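Local coordinates for protein alpha-11 giardin (Giardia intestinalis, PDB 2II2) that binds calcium as an annexin, probably binds phosphatidylserine-containing membranes, and may take part in parasite attachment and cytoskeletal reorganisation, at residues A[179-184]-A[188-193]; A[165-170]-A[195-200]; A[97-102]-A[222-227]; A[91-96]-A[252-257]; A[86-91]-A[130-135]. All coordinates share one frame; numbering follows the deposited sequence.

Interaction 1. Residues A[179-184]-A[188-193]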
# COMPACT_ATOMS: atom_id res chain seq x y z
N VAL A 179 -15.03 12.22 0.88
CA VAL A 179 -14.54 11.02 0.26
C VAL A 179 -15.05 10.95 -1.18
O VAL A 179 -14.28 10.66 -2.12
CB VAL A 179 -14.95 9.76 1.05
CG1 VAL A 179 -14.60 8.52 0.26
CG2 VAL A 179 -14.23 9.75 2.38
N ARG A 180 -16.34 11.18 -1.40
CA ARG A 180 -16.90 11.10 -2.74
C ARG A 180 -16.20 12.06 -3.66
O ARG A 180 -15.85 11.69 -4.79
CB ARG A 180 -18.39 11.38 -2.70
CG ARG A 180 -19.07 11.28 -4.01
CD ARG A 180 -20.57 11.42 -3.81
NE ARG A 180 -21.10 10.45 -2.84
CZ ARG A 180 -21.41 9.19 -3.13
NH1 ARG A 180 -21.24 8.70 -4.36
NH2 ARG A 180 -21.89 8.40 -2.19
N LEU A 181 -16.00 13.31 -3.19
CA LEU A 181 -15.31 14.30 -4.03
C LEU A 181 -13.95 13.80 -4.50
O LEU A 181 -13.64 13.81 -5.71
CB LEU A 181 -15.21 15.63 -3.31
CG LEU A 181 -14.70 16.85 -4.09
CD1 LEU A 181 -15.16 18.10 -3.38
CD2 LEU A 181 -13.18 16.87 -4.23
N ILE A 182 -13.16 13.33 -3.54
CA ILE A 182 -11.80 12.91 -3.87
C ILE A 182 -11.80 11.67 -4.77
O ILE A 182 -11.14 11.63 -5.80
CB ILE A 182 -11.00 12.65 -2.59
CG1 ILE A 182 -10.80 13.95 -1.81
CG2 ILE A 182 -9.64 12.08 -2.92
CD1 ILE A 182 -10.27 13.75 -0.40
N ILE A 183 -12.56 10.65 -4.36
CA ILE A 183 -12.56 9.37 -5.08
C ILE A 183 -13.10 9.44 -6.51
O ILE A 183 -12.68 8.64 -7.36
CB ILE A 183 -13.34 8.26 -4.27
CG1 ILE A 183 -12.63 7.89 -2.98
CG2 ILE A 183 -13.73 7.06 -5.17
CD1 ILE A 183 -11.40 7.09 -3.18
N THR A 184 -14.01 10.38 -6.77
CA THR A 184 -14.60 10.48 -8.10
C THR A 184 -13.96 11.54 -8.97
O THR A 184 -14.41 11.74 -10.10
CB THR A 184 -16.13 10.76 -8.04
OG1 THR A 184 -16.36 12.04 -7.45
CG2 THR A 184 -16.89 9.69 -7.26
N ASP A 188 -7.10 15.19 -14.02
CA ASP A 188 -6.98 16.54 -14.57
C ASP A 188 -7.70 17.56 -13.71
O ASP A 188 -7.15 18.61 -13.37
CB ASP A 188 -7.50 16.60 -16.01
CG ASP A 188 -6.55 15.97 -17.03
OD1 ASP A 188 -5.44 15.54 -16.69
OD2 ASP A 188 -6.95 15.93 -18.21
N GLU A 189 -8.96 17.28 -13.37
CA GLU A 189 -9.69 18.21 -12.54
C GLU A 189 -9.11 18.30 -11.13
O GLU A 189 -9.06 19.38 -10.55
CB GLU A 189 -11.16 17.84 -12.44
CG GLU A 189 -11.91 18.20 -13.71
CD GLU A 189 -13.44 18.21 -13.59
OE1 GLU A 189 -13.97 17.67 -12.57
OE2 GLU A 189 -14.10 18.72 -14.55
N TYR A 190 -8.67 17.16 -10.57
CA TYR A 190 -8.16 17.21 -9.22
C TYR A 190 -6.88 18.05 -9.08
O TYR A 190 -6.68 18.71 -8.06
CB TYR A 190 -7.90 15.80 -8.64
CG TYR A 190 -7.81 15.84 -7.15
CD1 TYR A 190 -8.96 15.98 -6.38
CD2 TYR A 190 -6.59 15.80 -6.50
CE1 TYR A 190 -8.91 16.05 -4.98
CE2 TYR A 190 -6.50 15.85 -5.10
CZ TYR A 190 -7.68 15.99 -4.34
OH TYR A 190 -7.64 16.05 -2.95
N LYS A 191 -6.01 18.00 -10.09
CA LYS A 191 -4.81 18.84 -10.04
C LYS A 191 -5.24 20.31 -9.88
O LYS A 191 -4.63 21.08 -9.11
CB LYS A 191 -4.02 18.67 -11.33
CG LYS A 191 -2.66 19.35 -11.32
CD LYS A 191 -1.87 19.13 -12.59
CE LYS A 191 -0.47 19.73 -12.43
NZ LYS A 191 0.34 19.46 -13.65
N GLU A 192 -6.29 20.70 -10.61
CA GLU A 192 -6.80 22.06 -10.52
C GLU A 192 -7.49 22.36 -9.17
O GLU A 192 -7.32 23.44 -8.60
CB GLU A 192 -7.75 22.32 -11.68
CG GLU A 192 -7.05 22.20 -13.02
CD GLU A 192 -7.97 21.93 -14.20
OE1 GLU A 192 -9.21 21.90 -14.03
OE2 GLU A 192 -7.43 21.74 -15.33
N ILE A 193 -8.26 21.39 -8.65
CA ILE A 193 -8.93 21.54 -7.36
C ILE A 193 -7.89 21.73 -6.27
O ILE A 193 -8.04 22.61 -5.40
CB ILE A 193 -9.83 20.32 -7.07
CG1 ILE A 193 -11.02 20.30 -8.06
CG2 ILE A 193 -10.28 20.29 -5.61
CD1 ILE A 193 -11.72 18.92 -8.08
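Tyr190 is the first residue of 188-193 to meet 179-184, and both contacts across the pair of segments are made to it. Its CG lies anti to the backbone N (chi1 -161°), which sends the ring across to helix 175-184. Leu181 comes to the ring at its edge, near the ring plane, with CD2 4.4 Å from Tyr190 CE1. Ile182 brings its CG1 branch obliquely to the same end of the ring. Ile182 CG1 is 4.2 Å from Tyr190 CE1 and 4.0 Å from Tyr190 OH. The two helices are joined by a short turn, a helical hairpin of the all-helical annexin fold. Helix 216-230 packs against both: Ala225 touches Ile182, and Asn229 touches Tyr190. The phenol oxygen is buried beside aliphatic carbons that offer it no polar partner. His226 ND1 satisfies it with a hydrogen bond. The tyrosine therefore serves apolar packing along its ring and a polar link at its end.

Interaction 2. Residues A[165-170]-A[195-200]; sequences HNLIDA and HRFEVL
Phe197 meets Leu167 and Ile168 in a purely apolar contact. The side chain leaves helix 187-201 trans to its own N (chi1 -180°), and the ring ends against the last turn of helix 156-169. Ile168 uses the end of its longer branch: CD1 lies 4.0 Å from Phe197 CZ, at the far end of the ring. Leu167 uses one methyl, with CD1 4.4 Å from Phe197 CE1. Both methyls approach the ring obliquely. Leu167 and Phe197 are buried, whereas Ile168 lies at the exposed border. In the helical bundle of the annexin fold, helix 205-212 also packs on this core: its Ala208 touches both Leu167 and Phe197, and its Val205 touches Phe197. The polar interactions concern how helix 156-169 ends. A wider pi-type turn forms there: Ala170 N donates to His165 O at 2.8 Å, and the bond from Asp169 N to His165 O, at 3.2 Å, is weak. Arg212 then takes up carbonyls of this end, with NE bonded to Leu167 O and NH2 to Ala170 O.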
# COMPACT_ATOMS: atom_id res chain seq x y z
N HIS A 165 -14.47 24.05 3.16
CA HIS A 165 -15.55 24.10 4.12
C HIS A 165 -15.53 22.91 5.08
O HIS A 165 -15.63 23.05 6.29
CB HIS A 165 -16.89 24.14 3.42
CG HIS A 165 -18.03 24.24 4.36
ND1 HIS A 165 -18.30 25.39 5.07
CD2 HIS A 165 -18.93 23.32 4.77
CE1 HIS A 165 -19.34 25.18 5.85
NE2 HIS A 165 -19.74 23.94 5.69
N ASN A 166 -15.39 21.72 4.50
CA ASN A 166 -15.44 20.52 5.31
C ASN A 166 -14.18 20.28 6.10
O ASN A 166 -14.27 19.89 7.27
CB ASN A 166 -15.73 19.31 4.43
CG ASN A 166 -17.19 19.21 4.04
OD1 ASN A 166 -18.03 18.86 4.88
ND2 ASN A 166 -17.51 19.54 2.79
N LEU A 167 -13.02 20.55 5.52
CA LEU A 167 -11.77 20.26 6.23
C LEU A 167 -11.37 21.31 7.24
O LEU A 167 -10.72 20.98 8.22
CB LEU A 167 -10.60 20.02 5.25
CG LEU A 167 -10.77 18.83 4.31
CD1 LEU A 167 -9.65 18.80 3.29
CD2 LEU A 167 -10.82 17.51 5.06
N ILE A 168 -11.73 22.56 6.98
CA ILE A 168 -11.25 23.64 7.82
C ILE A 168 -12.37 24.33 8.60
O ILE A 168 -12.23 24.52 9.80
CB ILE A 168 -10.44 24.69 7.02
CG1 ILE A 168 -9.26 24.01 6.32
CG2 ILE A 168 -9.93 25.78 7.98
CD1 ILE A 168 -8.41 24.91 5.47
N ASP A 169 -13.46 24.69 7.92
CA ASP A 169 -14.43 25.62 8.49
C ASP A 169 -15.54 25.00 9.33
O ASP A 169 -15.94 25.59 10.34
CB ASP A 169 -15.01 26.50 7.38
CG ASP A 169 -13.92 27.28 6.63
OD1 ASP A 169 -12.88 27.64 7.23
OD2 ASP A 169 -14.13 27.53 5.45
N ALA A 170 -16.07 23.86 8.89
CA ALA A 170 -17.27 23.26 9.51
C ALA A 170 -16.98 22.76 10.91
O ALA A 170 -15.86 22.40 11.18
CB ALA A 170 -17.75 22.11 8.66
N HIS A 195 -4.75 22.85 -6.55
CA HIS A 195 -4.14 24.15 -6.62
C HIS A 195 -5.05 25.23 -6.08
O HIS A 195 -4.61 26.11 -5.32
CB HIS A 195 -3.77 24.46 -8.07
CG HIS A 195 -3.30 25.87 -8.29
ND1 HIS A 195 -2.19 26.38 -7.66
CD2 HIS A 195 -3.80 26.86 -9.06
CE1 HIS A 195 -2.01 27.63 -8.04
NE2 HIS A 195 -2.97 27.95 -8.89
N ARG A 196 -6.33 25.18 -6.45
CA ARG A 196 -7.28 26.21 -5.98
C ARG A 196 -7.39 26.16 -4.46
O ARG A 196 -7.49 27.22 -3.81
CB ARG A 196 -8.64 26.01 -6.64
CG ARG A 196 -8.72 26.36 -8.15
CD ARG A 196 -10.14 26.36 -8.66
NE ARG A 196 -10.79 27.67 -8.62
CZ ARG A 196 -10.76 28.57 -9.60
NH1 ARG A 196 -10.10 28.32 -10.72
NH2 ARG A 196 -11.39 29.73 -9.46
N PHE A 197 -7.39 24.95 -3.88
CA PHE A 197 -7.47 24.83 -2.43
C PHE A 197 -6.27 25.52 -1.79
O PHE A 197 -6.40 26.22 -0.80
CB PHE A 197 -7.50 23.35 -2.03
CG PHE A 197 -7.59 23.13 -0.54
CD1 PHE A 197 -8.82 22.90 0.06
CD2 PHE A 197 -6.45 23.12 0.25
CE1 PHE A 197 -8.92 22.68 1.41
CE2 PHE A 197 -6.52 22.88 1.63
CZ PHE A 197 -7.77 22.65 2.20
N GLU A 198 -5.09 25.31 -2.34
CA GLU A 198 -3.86 25.91 -1.78
C GLU A 198 -3.95 27.43 -1.85
O GLU A 198 -3.57 28.12 -0.91
CB GLU A 198 -2.63 25.37 -2.49
CG GLU A 198 -2.34 23.92 -2.12
CD GLU A 198 -1.01 23.41 -2.60
OE1 GLU A 198 -0.35 24.09 -3.42
OE2 GLU A 198 -0.63 22.31 -2.15
N VAL A 199 -4.48 27.96 -2.95
CA VAL A 199 -4.60 29.39 -3.11
C VAL A 199 -5.63 29.94 -2.11
O VAL A 199 -5.40 30.95 -1.45
CB VAL A 199 -4.99 29.77 -4.56
CG1 VAL A 199 -5.32 31.27 -4.68
CG2 VAL A 199 -3.87 29.39 -5.53
N LEU A 200 -6.77 29.27 -2.01
CA LEU A 200 -7.86 29.70 -1.13
C LEU A 200 -7.48 29.70 0.36
O LEU A 200 -7.93 30.55 1.15
CB LEU A 200 -9.05 28.74 -1.30
CG LEU A 200 -10.00 28.88 -2.48
CD1 LEU A 200 -11.02 27.75 -2.48
CD2 LEU A 200 -10.73 30.21 -2.41

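Interaction 3. Residues A[97-102]-A[222-227]; sequences IHDVVL and LCIAHY
The carboxylate of Asp99 is the flat group that touches across the contact: OD1 lies 3.7 Å from the CD1 methyl of Ile224. A second flat group, the Tyr227 ring, sits farther back. His226 CD2 lies over one face of it, 3.6 Å above the ring plane and over the ring centre, a packing within 222-227, not across the contact. The rest of the contact is aliphatic. Leu102 and Ile224 meet at about a right angle, with Leu102 CB 3.8 Å from Ile224 CG2. That short branch of Ile224 is anti to the backbone N, while the longer branch runs on to Asp99. Leu102 CD1 is 4.2 Å from Ala225 CB. The two helical segments run nearly parallel, at 19°, with their axes 10.2 Å apart. They belong to helices 94-102 and 216-230; the contact centre lies about 8 Å from the chain centre. Helix 232-244 backs Ile224 with Tyr238 and Ala239. Asp99 is buried, and its charge is answered by two salt bridges: OD2 to Arg258 NE and OD1 to Arg220 NH2. These arginines would probably favour the ionised carboxylate despite its burial beside an aliphatic methyl. Such pairing is consistent with the hydrophilic central channel of annexins.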
# COMPACT_ATOMS: atom_id res chain seq x y z
N ILE A 97 -6.35 -2.17 4.20
CA ILE A 97 -7.41 -2.15 3.18
C ILE A 97 -7.23 -0.94 2.25
O ILE A 97 -7.33 -1.06 1.03
CB ILE A 97 -8.83 -2.13 3.82
CG1 ILE A 97 -9.02 -3.35 4.75
CG2 ILE A 97 -9.87 -2.11 2.73
CD1 ILE A 97 -10.20 -3.21 5.72
N HIS A 98 -6.96 0.21 2.84
CA HIS A 98 -6.76 1.42 2.07
C HIS A 98 -5.61 1.28 1.09
O HIS A 98 -5.71 1.68 -0.08
CB HIS A 98 -6.49 2.61 3.00
CG HIS A 98 -7.70 3.07 3.73
ND1 HIS A 98 -7.60 3.92 4.80
CD2 HIS A 98 -9.01 2.80 3.56
CE1 HIS A 98 -8.82 4.16 5.27
NE2 HIS A 98 -9.69 3.51 4.52
N ASP A 99 -4.49 0.74 1.56
CA ASP A 99 -3.34 0.56 0.66
C ASP A 99 -3.77 -0.20 -0.61
O ASP A 99 -3.41 0.13 -1.75
CB ASP A 99 -2.20 -0.21 1.34
CG ASP A 99 -1.51 0.59 2.44
OD1 ASP A 99 -1.75 1.80 2.55
OD2 ASP A 99 -0.71 0.01 3.22
N VAL A 100 -4.53 -1.26 -0.40
CA VAL A 100 -4.97 -2.10 -1.48
C VAL A 100 -5.98 -1.45 -2.42
O VAL A 100 -5.82 -1.58 -3.63
CB VAL A 100 -5.52 -3.44 -0.97
CG1 VAL A 100 -6.23 -4.22 -2.08
CG2 VAL A 100 -4.39 -4.26 -0.37
N VAL A 101 -7.03 -0.83 -1.87
CA VAL A 101 -8.11 -0.35 -2.72
C VAL A 101 -7.95 1.09 -3.17
O VAL A 101 -8.55 1.46 -4.19
CB VAL A 101 -9.53 -0.56 -2.09
CG1 VAL A 101 -9.72 -2.05 -1.69
CG2 VAL A 101 -9.81 0.36 -0.91
N LEU A 102 -7.17 1.89 -2.45
CA LEU A 102 -6.97 3.28 -2.85
C LEU A 102 -5.86 3.42 -3.89
O LEU A 102 -5.91 4.31 -4.73
CB LEU A 102 -6.71 4.18 -1.64
CG LEU A 102 -7.82 4.23 -0.57
CD1 LEU A 102 -7.45 5.20 0.48
CD2 LEU A 102 -9.19 4.60 -1.16
N LEU A 222 -7.45 9.34 3.84
CA LEU A 222 -7.83 10.48 3.01
C LEU A 222 -6.63 11.05 2.30
O LEU A 222 -6.71 11.43 1.15
CB LEU A 222 -8.50 11.58 3.88
CG LEU A 222 -9.92 11.27 4.29
CD1 LEU A 222 -10.31 12.22 5.39
CD2 LEU A 222 -10.89 11.40 3.08
N CYS A 223 -5.48 11.13 2.98
CA CYS A 223 -4.28 11.64 2.31
C CYS A 223 -3.83 10.72 1.17
O CYS A 223 -3.32 11.19 0.17
CB CYS A 223 -3.14 11.83 3.29
SG CYS A 223 -3.32 13.25 4.38
N ILE A 224 -3.98 9.41 1.34
CA ILE A 224 -3.61 8.48 0.29
C ILE A 224 -4.49 8.71 -0.95
O ILE A 224 -4.02 8.75 -2.11
CB ILE A 224 -3.65 7.02 0.77
CG1 ILE A 224 -2.47 6.75 1.70
CG2 ILE A 224 -3.64 6.05 -0.40
CD1 ILE A 224 -2.55 5.44 2.46
N ALA A 225 -5.80 8.81 -0.72
CA ALA A 225 -6.72 9.02 -1.85
C ALA A 225 -6.45 10.35 -2.56
O ALA A 225 -6.43 10.43 -3.80
CB ALA A 225 -8.15 8.93 -1.40
N HIS A 226 -6.23 11.39 -1.77
CA HIS A 226 -5.82 12.71 -2.28
C HIS A 226 -4.57 12.61 -3.13
O HIS A 226 -4.54 13.05 -4.27
CB HIS A 226 -5.60 13.61 -1.05
CG HIS A 226 -4.72 14.79 -1.30
ND1 HIS A 226 -5.12 15.86 -2.08
CD2 HIS A 226 -3.46 15.03 -0.91
CE1 HIS A 226 -4.11 16.72 -2.13
NE2 HIS A 226 -3.10 16.25 -1.43
N TYR A 227 -3.51 12.03 -2.57
CA TYR A 227 -2.25 11.97 -3.30
C TYR A 227 -2.33 11.09 -4.53
O TYR A 227 -1.65 11.38 -5.50
CB TYR A 227 -1.09 11.58 -2.38
CG TYR A 227 -0.55 12.74 -1.57
CD1 TYR A 227 -0.45 12.68 -0.19
CD2 TYR A 227 -0.13 13.91 -2.21
CE1 TYR A 227 0.07 13.76 0.55
CE2 TYR A 227 0.39 14.98 -1.48
CZ TYR A 227 0.49 14.91 -0.11
OH TYR A 227 1.04 15.96 0.57

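Interaction 4. Residues A[91-96]-A[252-257]; sequences VNDFRA and AYEQAA
The Arg95 and Gln255 side chains cross at a slant, with the planes of guanidinium and amide only 11° apart. Arg95 CB points at helix 249-263. With CG anti to the carbonyl carbon (chi1 -67°) and the chain extended from CG to NE, CD and NE come to Gln255. Arg95 CD meets the amide first, 3.4 Å from Gln255 NE2. The next atom, Arg95 NE, is 3.7 Å from the same Gln255 NE2. Arg95 NE also donates to a water at 3.0 Å, and this water donates to Gln255 OE1 at 2.8 Å. The end of the guanidinium lies beyond these approaches. Arg95 also packs on Met251 and Arg258 of helix 249-263. A second water links two acids. It donates to Asp93 OD2 and to Glu254 OE2, 2.8 Å from each, and so bridges like charges whose oxygens OD2 and OE2 are 4.3 Å apart. Asp93 is also the N-cap of helix 94-102, where its OD1 accepts a weak bond from Ala96 N at 3.3 Å. The contact sets the start of helix 94-102 against the side of helix 249-263. Ala96 packs on Val83 and Ala87 of helix 76-89, while Ala257 touches Val68 of helix 64-73.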
# COMPACT_ATOMS: atom_id res chain seq x y z
N VAL A 91 -10.11 -7.20 14.05
CA VAL A 91 -10.55 -5.80 13.92
C VAL A 91 -10.02 -5.28 12.57
O VAL A 91 -8.85 -5.49 12.22
CB VAL A 91 -10.05 -4.93 15.08
CG1 VAL A 91 -10.47 -3.49 14.90
CG2 VAL A 91 -10.56 -5.47 16.42
N ASN A 92 -10.87 -4.61 11.79
CA ASN A 92 -10.45 -4.15 10.47
C ASN A 92 -9.22 -3.25 10.54
O ASN A 92 -9.20 -2.26 11.27
CB ASN A 92 -11.56 -3.41 9.75
CG ASN A 92 -12.69 -4.33 9.34
OD1 ASN A 92 -12.48 -5.51 9.06
ND2 ASN A 92 -13.90 -3.79 9.29
N ASP A 93 -8.20 -3.63 9.78
CA ASP A 93 -7.00 -2.80 9.64
C ASP A 93 -7.23 -1.93 8.42
O ASP A 93 -6.97 -2.34 7.25
CB ASP A 93 -5.77 -3.69 9.44
CG ASP A 93 -4.49 -2.89 9.24
OD1 ASP A 93 -4.58 -1.66 9.12
OD2 ASP A 93 -3.40 -3.49 9.20
N PHE A 94 -7.78 -0.74 8.65
CA PHE A 94 -8.05 0.15 7.54
C PHE A 94 -6.79 0.56 6.80
O PHE A 94 -6.85 0.84 5.60
CB PHE A 94 -8.81 1.39 8.00
CG PHE A 94 -10.26 1.14 8.26
CD1 PHE A 94 -10.77 1.32 9.53
CD2 PHE A 94 -11.12 0.72 7.25
CE1 PHE A 94 -12.14 1.11 9.81
CE2 PHE A 94 -12.49 0.50 7.52
CZ PHE A 94 -12.99 0.70 8.79
N ARG A 95 -5.66 0.64 7.49
CA ARG A 95 -4.44 1.06 6.78
C ARG A 95 -4.17 0.09 5.62
O ARG A 95 -3.86 0.51 4.51
CB ARG A 95 -3.24 1.12 7.70
CG ARG A 95 -3.31 2.20 8.75
CD ARG A 95 -1.98 2.30 9.49
NE ARG A 95 -1.94 3.45 10.37
CZ ARG A 95 -2.51 3.50 11.58
NH1 ARG A 95 -3.15 2.45 12.08
NH2 ARG A 95 -2.42 4.61 12.31
N ALA A 96 -4.30 -1.21 5.91
CA ALA A 96 -4.00 -2.25 4.93
C ALA A 96 -5.07 -2.28 3.82
O ALA A 96 -4.76 -2.42 2.63
CB ALA A 96 -3.89 -3.61 5.58
N ALA A 252 5.41 0.23 12.26
CA ALA A 252 6.16 0.89 11.19
C ALA A 252 6.72 -0.17 10.22
O ALA A 252 6.66 0.00 9.00
CB ALA A 252 7.30 1.66 11.79
N TYR A 253 7.28 -1.25 10.75
CA TYR A 253 7.88 -2.26 9.91
C TYR A 253 6.82 -3.06 9.16
O TYR A 253 7.01 -3.39 7.97
CB TYR A 253 8.76 -3.22 10.72
CG TYR A 253 10.11 -2.68 11.11
CD1 TYR A 253 10.23 -1.66 12.07
CD2 TYR A 253 11.29 -3.24 10.58
CE1 TYR A 253 11.48 -1.18 12.46
CE2 TYR A 253 12.56 -2.76 10.99
CZ TYR A 253 12.62 -1.75 11.94
OH TYR A 253 13.85 -1.27 12.32
N GLU A 254 5.71 -3.34 9.84
CA GLU A 254 4.59 -4.01 9.18
C GLU A 254 4.10 -3.23 7.97
O GLU A 254 3.90 -3.79 6.88
CB GLU A 254 3.47 -4.17 10.19
CG GLU A 254 2.19 -4.70 9.72
CD GLU A 254 1.09 -4.58 10.76
OE1 GLU A 254 1.15 -3.68 11.65
OE2 GLU A 254 0.14 -5.39 10.68
N GLN A 255 3.86 -1.95 8.16
CA GLN A 255 3.38 -1.08 7.08
C GLN A 255 4.42 -0.97 5.97
O GLN A 255 4.10 -1.11 4.76
CB GLN A 255 3.04 0.30 7.63
CG GLN A 255 1.88 0.30 8.58
CD GLN A 255 1.77 1.59 9.34
OE1 GLN A 255 2.14 2.66 8.83
NE2 GLN A 255 1.17 1.53 10.51
N ALA A 256 5.68 -0.74 6.33
CA ALA A 256 6.71 -0.60 5.33
C ALA A 256 6.87 -1.88 4.50
O ALA A 256 7.11 -1.83 3.30
CB ALA A 256 8.01 -0.18 5.96
N ALA A 257 6.77 -3.04 5.17
CA ALA A 257 6.87 -4.32 4.49
C ALA A 257 5.74 -4.47 3.46
O ALA A 257 5.98 -4.89 2.32
CB ALA A 257 6.85 -5.46 5.49
O HOH W 1 -2.24 -4.35 11.60
O HOH W 2 0.51 4.87 9.29

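Interaction 5. Residues A[86-91]-A[130-135]; sequences KAMKNV and DQIPLT
Met88 and Gln131 face each other at the ends of two helices, 76-89 and 124-131, with their CA atoms 7.9 Å apart; Ile132 is the first residue to leave the second helix. The Met88 methyl does most of the touching. The chain is extended as far as SD and then bends (chi3 67°), which turns CE toward the other segment. Met88 CE lies 3.5 Å from Gln131 OE1 and 3.7 Å from Gln131 CB. Met88 CE is also 4.0 Å from Ile132 CG1. Ile132 is shared with neighbours: Phe94 of helix 94-102 and Cys142 of helix 137-147 touch it too. A water completes the contact, donating to Met88 O at 2.8 Å and to Gln131 OE1 at 2.7 Å. The contact joins the C-terminal ends of two helices of the all-helical annexin fold, away from the calcium-binding residues. It is therefore mixed. A flexible thioether chain packs between two helix ends. At the exposed Gln131, a water joins a helix-end carbonyl to the glutamine amide.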
# COMPACT_ATOMS: atom_id res chain seq x y z
N LYS A 86 -6.29 -10.74 5.57
CA LYS A 86 -5.64 -10.57 6.85
C LYS A 86 -6.18 -9.33 7.56
O LYS A 86 -6.40 -9.33 8.79
CB LYS A 86 -4.13 -10.46 6.69
CG LYS A 86 -3.41 -10.28 7.98
CD LYS A 86 -1.92 -10.04 7.80
CE LYS A 86 -1.26 -9.98 9.18
NZ LYS A 86 0.14 -9.50 9.16
N ALA A 87 -6.37 -8.27 6.79
CA ALA A 87 -6.83 -7.01 7.36
C ALA A 87 -8.21 -7.12 7.97
O ALA A 87 -8.54 -6.37 8.88
CB ALA A 87 -6.84 -5.95 6.27
N MET A 88 -9.05 -8.01 7.44
CA MET A 88 -10.45 -8.08 7.88
C MET A 88 -10.73 -9.24 8.83
O MET A 88 -11.84 -9.37 9.34
CB MET A 88 -11.37 -8.15 6.67
CG MET A 88 -11.29 -6.87 5.86
SD MET A 88 -12.41 -6.76 4.47
CE MET A 88 -13.97 -6.70 5.33
N LYS A 89 -9.74 -10.08 9.06
CA LYS A 89 -9.93 -11.29 9.86
C LYS A 89 -10.40 -10.97 11.28
O LYS A 89 -11.32 -11.62 11.82
CB LYS A 89 -8.65 -12.11 9.90
CG LYS A 89 -8.84 -13.43 10.64
CD LYS A 89 -7.54 -14.22 10.76
CE LYS A 89 -7.78 -15.56 11.45
NZ LYS A 89 -8.69 -16.44 10.67
N ASN A 90 -9.76 -9.99 11.92
CA ASN A 90 -10.14 -9.56 13.27
C ASN A 90 -10.57 -8.09 13.18
O ASN A 90 -11.36 -7.76 12.30
CB ASN A 90 -8.99 -9.87 14.24
CG ASN A 90 -8.65 -11.37 14.28
OD1 ASN A 90 -9.47 -12.19 14.69
ND2 ASN A 90 -7.45 -11.72 13.82
N VAL A 91 -10.11 -7.20 14.05
CA VAL A 91 -10.55 -5.80 13.92
C VAL A 91 -10.02 -5.28 12.57
O VAL A 91 -8.85 -5.49 12.22
CB VAL A 91 -10.05 -4.93 15.08
CG1 VAL A 91 -10.47 -3.49 14.90
CG2 VAL A 91 -10.56 -5.47 16.42
N ASP A 130 -21.07 -6.26 4.61
CA ASP A 130 -21.34 -7.02 5.83
C ASP A 130 -20.41 -6.67 7.00
O ASP A 130 -20.82 -6.77 8.16
CB ASP A 130 -21.26 -8.52 5.56
CG ASP A 130 -22.55 -9.09 5.01
OD1 ASP A 130 -23.62 -8.76 5.56
OD2 ASP A 130 -22.47 -9.88 4.05
N GLN A 131 -19.17 -6.27 6.70
CA GLN A 131 -18.14 -6.21 7.73
C GLN A 131 -17.59 -4.81 8.03
O GLN A 131 -16.81 -4.66 8.96
CB GLN A 131 -16.97 -7.15 7.39
CG GLN A 131 -17.35 -8.62 7.32
CD GLN A 131 -16.17 -9.52 7.00
OE1 GLN A 131 -15.07 -9.30 7.48
NE2 GLN A 131 -16.41 -10.54 6.18
N ILE A 132 -17.95 -3.82 7.20
CA ILE A 132 -17.48 -2.45 7.36
C ILE A 132 -18.66 -1.49 7.42
O ILE A 132 -19.11 -1.00 6.38
CB ILE A 132 -16.52 -2.01 6.19
CG1 ILE A 132 -15.35 -2.99 6.08
CG2 ILE A 132 -15.99 -0.61 6.46
CD1 ILE A 132 -14.41 -2.70 4.89
N PRO A 133 -19.16 -1.22 8.64
CA PRO A 133 -20.24 -0.23 8.78
C PRO A 133 -19.78 1.11 8.25
O PRO A 133 -18.59 1.46 8.34
CB PRO A 133 -20.45 -0.16 10.30
CG PRO A 133 -20.00 -1.51 10.78
CD PRO A 133 -18.81 -1.83 9.93
N LEU A 134 -20.73 1.84 7.68
CA LEU A 134 -20.45 3.17 7.13
C LEU A 134 -20.59 4.26 8.15
O LEU A 134 -21.71 4.72 8.45
CB LEU A 134 -21.32 3.47 5.91
CG LEU A 134 -20.87 2.73 4.65
CD1 LEU A 134 -21.91 2.84 3.52
CD2 LEU A 134 -19.51 3.22 4.15
N THR A 135 -19.47 4.67 8.72
CA THR A 135 -19.48 5.66 9.78
C THR A 135 -18.40 6.71 9.45
O THR A 135 -18.68 7.87 9.12
CB THR A 135 -19.25 4.99 11.17
OG1 THR A 135 -18.04 4.21 11.14
CG2 THR A 135 -20.44 4.06 11.54
O HOH W 3 -13.82 -11.26 8.89

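Interactions 1 and 2 share helix 187-201, and their centres are 13 Å apart. Interaction 1 touches interaction 3 directly: Tyr190 OH is 2.7 Å from His226 ND1, and Val179 packs on Leu222. Interactions 3 and 4 share helix 94-102. Ile97 of 97-102 packs on Ala87 and Met88 of interaction 5. Interactions 4 and 5 have Val91 in common, and Asn92 ND2 meets Gln131 O at 3.1 Å. Interaction 2 is the outermost, its centre about 27 Å from the chain centre. Glu254 in interaction 4 lies about 11 Å, side chain to side chain, from Glu66, a calcium ligand in another structure of this protein. No calcium is bound there in this model.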